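Local coordinates for RNA-dependent RNA polymerase (Qualyub virus, PDB 6DX1), which is a viral ovarian tumour (OTU) domain cysteine protease that probably cleaves ubiquitin from host proteins, at residues Val115-Cys120 against Leu143-Phe148. Residues are numbered along the deposited sequence; the frame is centred on the assembly and turned at random.
Sequences VIFWKC and LLHIQF
The carbonyl O of H145 is held from two places on the neighbouring strand: the backbone N of C120 donates to it at 3.0 Å, tilted out of the carbonyl plane, and the CA-H of K119 adds a weaker contact, CA to O 3.4 Å. One step back, H145 N gives the shortest bond, 2.8 Å to W118 O, arriving from well above the carbonyl plane. Earlier along the pair, W118 N to L143 O and L143 N to I116 O are both 2.9 Å and nearly straight. This is a parallel ladder between two central strands of the mixed OTU sheet, with the short segments splayed at 41°. Beyond the fourth bond the pairing weakens to a CA-H contact from I146 to C120 O.

On one face, F117 packs on F42 of helix 41-51 and on S101 and A104 of helix 101-111, and L143 on F42 and A45; H145 lies further along the same face. F117 CE1 rests against L143 CD1 at 4.0 Å, the two side chains running alongside each other. The rings of F117 and H145 form an offset edge-to-face (T-shaped) pair, the edge of F117 toward the face of H145, planes at 70° and centroids 5.5 Å apart. H145 reaches it with CG anti to its own backbone N (chi1 -171°); the bond from NE2 to D149 and the stack on F151 probably hold the imidazole in this rotation. The other face carries W118 and L144, both packed on L154 of strand 150-156; W118 NE1 bonds N142. Here the L144 branch CD1 comes to 3.5 Å from C120 CB.

Backbone amides and carbonyls thus set the register, whereas F117 and L143 join the sheet to its helices. The bond from H145 to D149 further ties the end of strand 140-146 to the chain that follows it.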
ATOM      1  N   VAL A 115      -5.175   1.921   3.358  1.00 17.90           N
ATOM      2  CA  VAL A 115      -3.763   1.719   3.041  1.00 17.04           C
ATOM      3  C   VAL A 115      -3.172   3.084   2.720  1.00 18.23           C
ATOM      4  O   VAL A 115      -3.740   3.823   1.904  1.00 18.93           O
ATOM      5  CB  VAL A 115      -3.581   0.756   1.849  1.00 18.09           C
ATOM      6  CG1 VAL A 115      -2.095   0.593   1.500  1.00 18.46           C
ATOM      7  CG2 VAL A 115      -4.228  -0.599   2.127  1.00 19.27           C
ATOM      8  N   ILE A 116      -2.043   3.425   3.348  1.00 15.54           N
ATOM      9  CA  ILE A 116      -1.407   4.725   3.141  1.00 14.72           C
ATOM     10  C   ILE A 116       0.057   4.529   2.765  1.00 17.96           C
ATOM     11  O   ILE A 116       0.772   3.759   3.416  1.00 17.47           O
ATOM     12  CB  ILE A 116      -1.513   5.628   4.381  1.00 16.04           C
ATOM     13  CG1 ILE A 116      -2.972   5.757   4.818  1.00 18.73           C
ATOM     14  CG2 ILE A 116      -0.937   7.010   4.065  1.00 17.52           C
ATOM     15  CD1 ILE A 116      -3.104   6.485   6.167  1.00 19.23           C
ATOM     16  N   PHE A 117       0.489   5.218   1.704  1.00 13.96           N
ATOM     17  CA  PHE A 117       1.902   5.341   1.334  1.00 14.59           C
ATOM     18  C   PHE A 117       2.406   6.697   1.808  1.00 17.64           C
ATOM     19  O   PHE A 117       1.924   7.736   1.332  1.00 17.97           O
ATOM     20  CB  PHE A 117       2.111   5.285  -0.182  1.00 15.78           C
ATOM     21  CG  PHE A 117       1.694   3.997  -0.866  1.00 15.39           C
ATOM     22  CD1 PHE A 117       1.271   2.877  -0.163  1.00 19.08           C
ATOM     23  CD2 PHE A 117       1.746   3.936  -2.265  1.00 15.94           C
ATOM     24  CE1 PHE A 117       0.904   1.708  -0.846  1.00 18.93           C
ATOM     25  CE2 PHE A 117       1.383   2.778  -2.950  1.00 16.76           C
ATOM     26  CZ  PHE A 117       0.965   1.667  -2.250  1.00 17.77           C
ATOM     27  N   TRP A 118       3.416   6.695   2.674  1.00 14.58           N
ATOM     28  CA  TRP A 118       3.998   7.926   3.199  1.00 15.54           C
ATOM     29  C   TRP A 118       5.349   8.148   2.520  1.00 18.92           C
ATOM     30  O   TRP A 118       6.288   7.368   2.729  1.00 17.91           O
ATOM     31  CB  TRP A 118       4.158   7.831   4.715  1.00 16.11           C
ATOM     32  CG  TRP A 118       2.893   7.638   5.509  1.00 15.27           C
ATOM     33  CD1 TRP A 118       2.490   6.494   6.159  1.00 16.57           C
ATOM     34  CD2 TRP A 118       1.899   8.633   5.798  1.00 18.62           C
ATOM     35  NE1 TRP A 118       1.292   6.719   6.826  1.00 16.73           N
ATOM     36  CE2 TRP A 118       0.915   8.024   6.616  1.00 18.34           C
ATOM     37  CE3 TRP A 118       1.740   9.978   5.434  1.00 19.32           C
ATOM     38  CZ2 TRP A 118      -0.212   8.717   7.080  1.00 19.30           C
ATOM     39  CZ3 TRP A 118       0.617  10.666   5.898  1.00 19.84           C
ATOM     40  CH2 TRP A 118      -0.340  10.036   6.704  1.00 17.87           C
ATOM     41  N   LYS A 119       5.451   9.220   1.731  1.00 15.63           N
ATOM     42  CA  LYS A 119       6.649   9.486   0.936  1.00 17.96           C
ATOM     43  C   LYS A 119       7.779  10.022   1.806  1.00 18.65           C
ATOM     44  O   LYS A 119       7.609  11.019   2.517  1.00 17.15           O
ATOM     45  CB  LYS A 119       6.328  10.499  -0.167  1.00 17.94           C
ATOM     46  CG  LYS A 119       7.540  10.907  -1.002  1.00 22.21           C
ATOM     47  CD  LYS A 119       7.172  12.061  -1.942  1.00 25.92           C
ATOM     48  CE  LYS A 119       8.315  12.368  -2.899  1.00 33.24           C
ATOM     49  NZ  LYS A 119       8.035  13.608  -3.670  1.00 36.20           N
ATOM     50  N   CYS A 120       8.955   9.397   1.721  1.00 18.50           N
ATOM     51  CA  CYS A 120      10.081   9.810   2.553  1.00 17.42           C
ATOM     52  C   CYS A 120      11.370   9.555   1.786  1.00 20.59           C
ATOM     53  O   CYS A 120      11.626   8.419   1.386  1.00 21.46           O
ATOM     54  CB  CYS A 120      10.085   9.046   3.886  1.00 19.64           C
ATOM     55  SG  CYS A 120      11.549   9.348   4.938  1.00 21.33           S
ATOM     56  N   LEU A 143       2.661   2.347   5.059  1.00 15.36           N
ATOM     57  CA  LEU A 143       3.901   1.964   4.398  1.00 16.08           C
ATOM     58  C   LEU A 143       4.797   3.183   4.216  1.00 18.39           C
ATOM     59  O   LEU A 143       4.323   4.280   3.888  1.00 17.91           O
ATOM     60  CB  LEU A 143       3.628   1.330   3.028  1.00 17.63           C
ATOM     61  CG  LEU A 143       2.768   0.070   2.957  1.00 19.34           C
ATOM     62  CD1 LEU A 143       2.971  -0.602   1.604  1.00 24.06           C
ATOM     63  CD2 LEU A 143       3.096  -0.896   4.079  1.00 22.24           C
ATOM     64  N   LEU A 144       6.098   3.000   4.422  1.00 15.42           N
ATOM     65  CA  LEU A 144       7.057   4.058   4.133  1.00 15.57           C
ATOM     66  C   LEU A 144       7.495   3.868   2.688  1.00 19.63           C
ATOM     67  O   LEU A 144       8.060   2.824   2.338  1.00 18.12           O
ATOM     68  CB  LEU A 144       8.245   4.019   5.089  1.00 16.69           C
ATOM     69  CG  LEU A 144       9.164   5.237   5.034  1.00 18.50           C
ATOM     70  CD1 LEU A 144       8.472   6.462   5.644  1.00 17.67           C
ATOM     71  CD2 LEU A 144      10.498   4.972   5.739  1.00 19.75           C
ATOM     72  N   HIS A 145       7.180   4.843   1.844  1.00 15.43           N
ATOM     73  CA  HIS A 145       7.421   4.755   0.407  1.00 16.15           C
ATOM     74  C   HIS A 145       8.654   5.592   0.095  1.00 18.83           C
ATOM     75  O   HIS A 145       8.595   6.826   0.121  1.00 17.93           O
ATOM     76  CB  HIS A 145       6.194   5.256  -0.356  1.00 17.33           C
ATOM     77  CG  HIS A 145       6.251   5.012  -1.826  1.00 19.66           C
ATOM     78  ND1 HIS A 145       5.372   5.604  -2.708  1.00 23.25           N
ATOM     79  CD2 HIS A 145       7.074   4.237  -2.575  1.00 23.36           C
ATOM     80  CE1 HIS A 145       5.653   5.209  -3.937  1.00 26.33           C
ATOM     81  NE2 HIS A 145       6.681   4.380  -3.886  1.00 26.42           N
ATOM     82  N   ILE A 146       9.783   4.929  -0.164  1.00 20.11           N
ATOM     83  CA  ILE A 146      11.035   5.655  -0.353  1.00 18.47           C
ATOM     84  C   ILE A 146      11.484   5.540  -1.807  1.00 19.69           C
ATOM     85  O   ILE A 146      10.724   5.072  -2.664  1.00 19.59           O
ATOM     86  CB  ILE A 146      12.111   5.164   0.638  1.00 19.90           C
ATOM     87  CG1 ILE A 146      12.585   3.751   0.287  1.00 19.92           C
ATOM     88  CG2 ILE A 146      11.575   5.163   2.083  1.00 18.93           C
ATOM     89  CD1 ILE A 146      13.730   3.270   1.180  1.00 20.27           C
ATOM     90  N   GLN A 147      12.706   5.985  -2.115  1.00 19.71           N
ATOM     91  CA  GLN A 147      13.120   6.064  -3.511  1.00 20.86           C
ATOM     92  C   GLN A 147      13.119   4.684  -4.166  1.00 21.70           C
ATOM     93  O   GLN A 147      13.226   3.653  -3.499  1.00 21.22           O
ATOM     94  CB  GLN A 147      14.519   6.677  -3.624  1.00 22.34           C
ATOM     95  CG  GLN A 147      14.581   8.150  -3.293  1.00 28.37           C
ATOM     96  CD  GLN A 147      15.052   8.390  -1.885  1.00 33.29           C
ATOM     97  OE1 GLN A 147      14.577   7.749  -0.943  1.00 36.00           O
ATOM     98  NE2 GLN A 147      16.002   9.306  -1.724  1.00 34.96           N
ATOM     99  N   PHE A 148      12.989   4.683  -5.500  1.00 19.58           N
ATOM    100  CA  PHE A 148      13.059   3.468  -6.328  1.00 20.99           C
ATOM    101  C   PHE A 148      11.968   2.462  -5.968  1.00 20.27           C
ATOM    102  O   PHE A 148      12.132   1.243  -6.120  1.00 20.96           O
ATOM    103  CB  PHE A 148      14.455   2.840  -6.253  1.00 22.03           C
ATOM    104  CG  PHE A 148      15.562   3.820  -6.558  1.00 20.22           C
ATOM    105  CD1 PHE A 148      15.701   4.355  -7.832  1.00 23.54           C
ATOM    106  CD2 PHE A 148      16.435   4.224  -5.566  1.00 20.00           C
ATOM    107  CE1 PHE A 148      16.717   5.269  -8.107  1.00 25.28           C
ATOM    108  CE2 PHE A 148      17.444   5.143  -5.827  1.00 24.53           C
ATOM    109  CZ  PHE A 148      17.584   5.665  -7.100  1.00 24.39           C
TER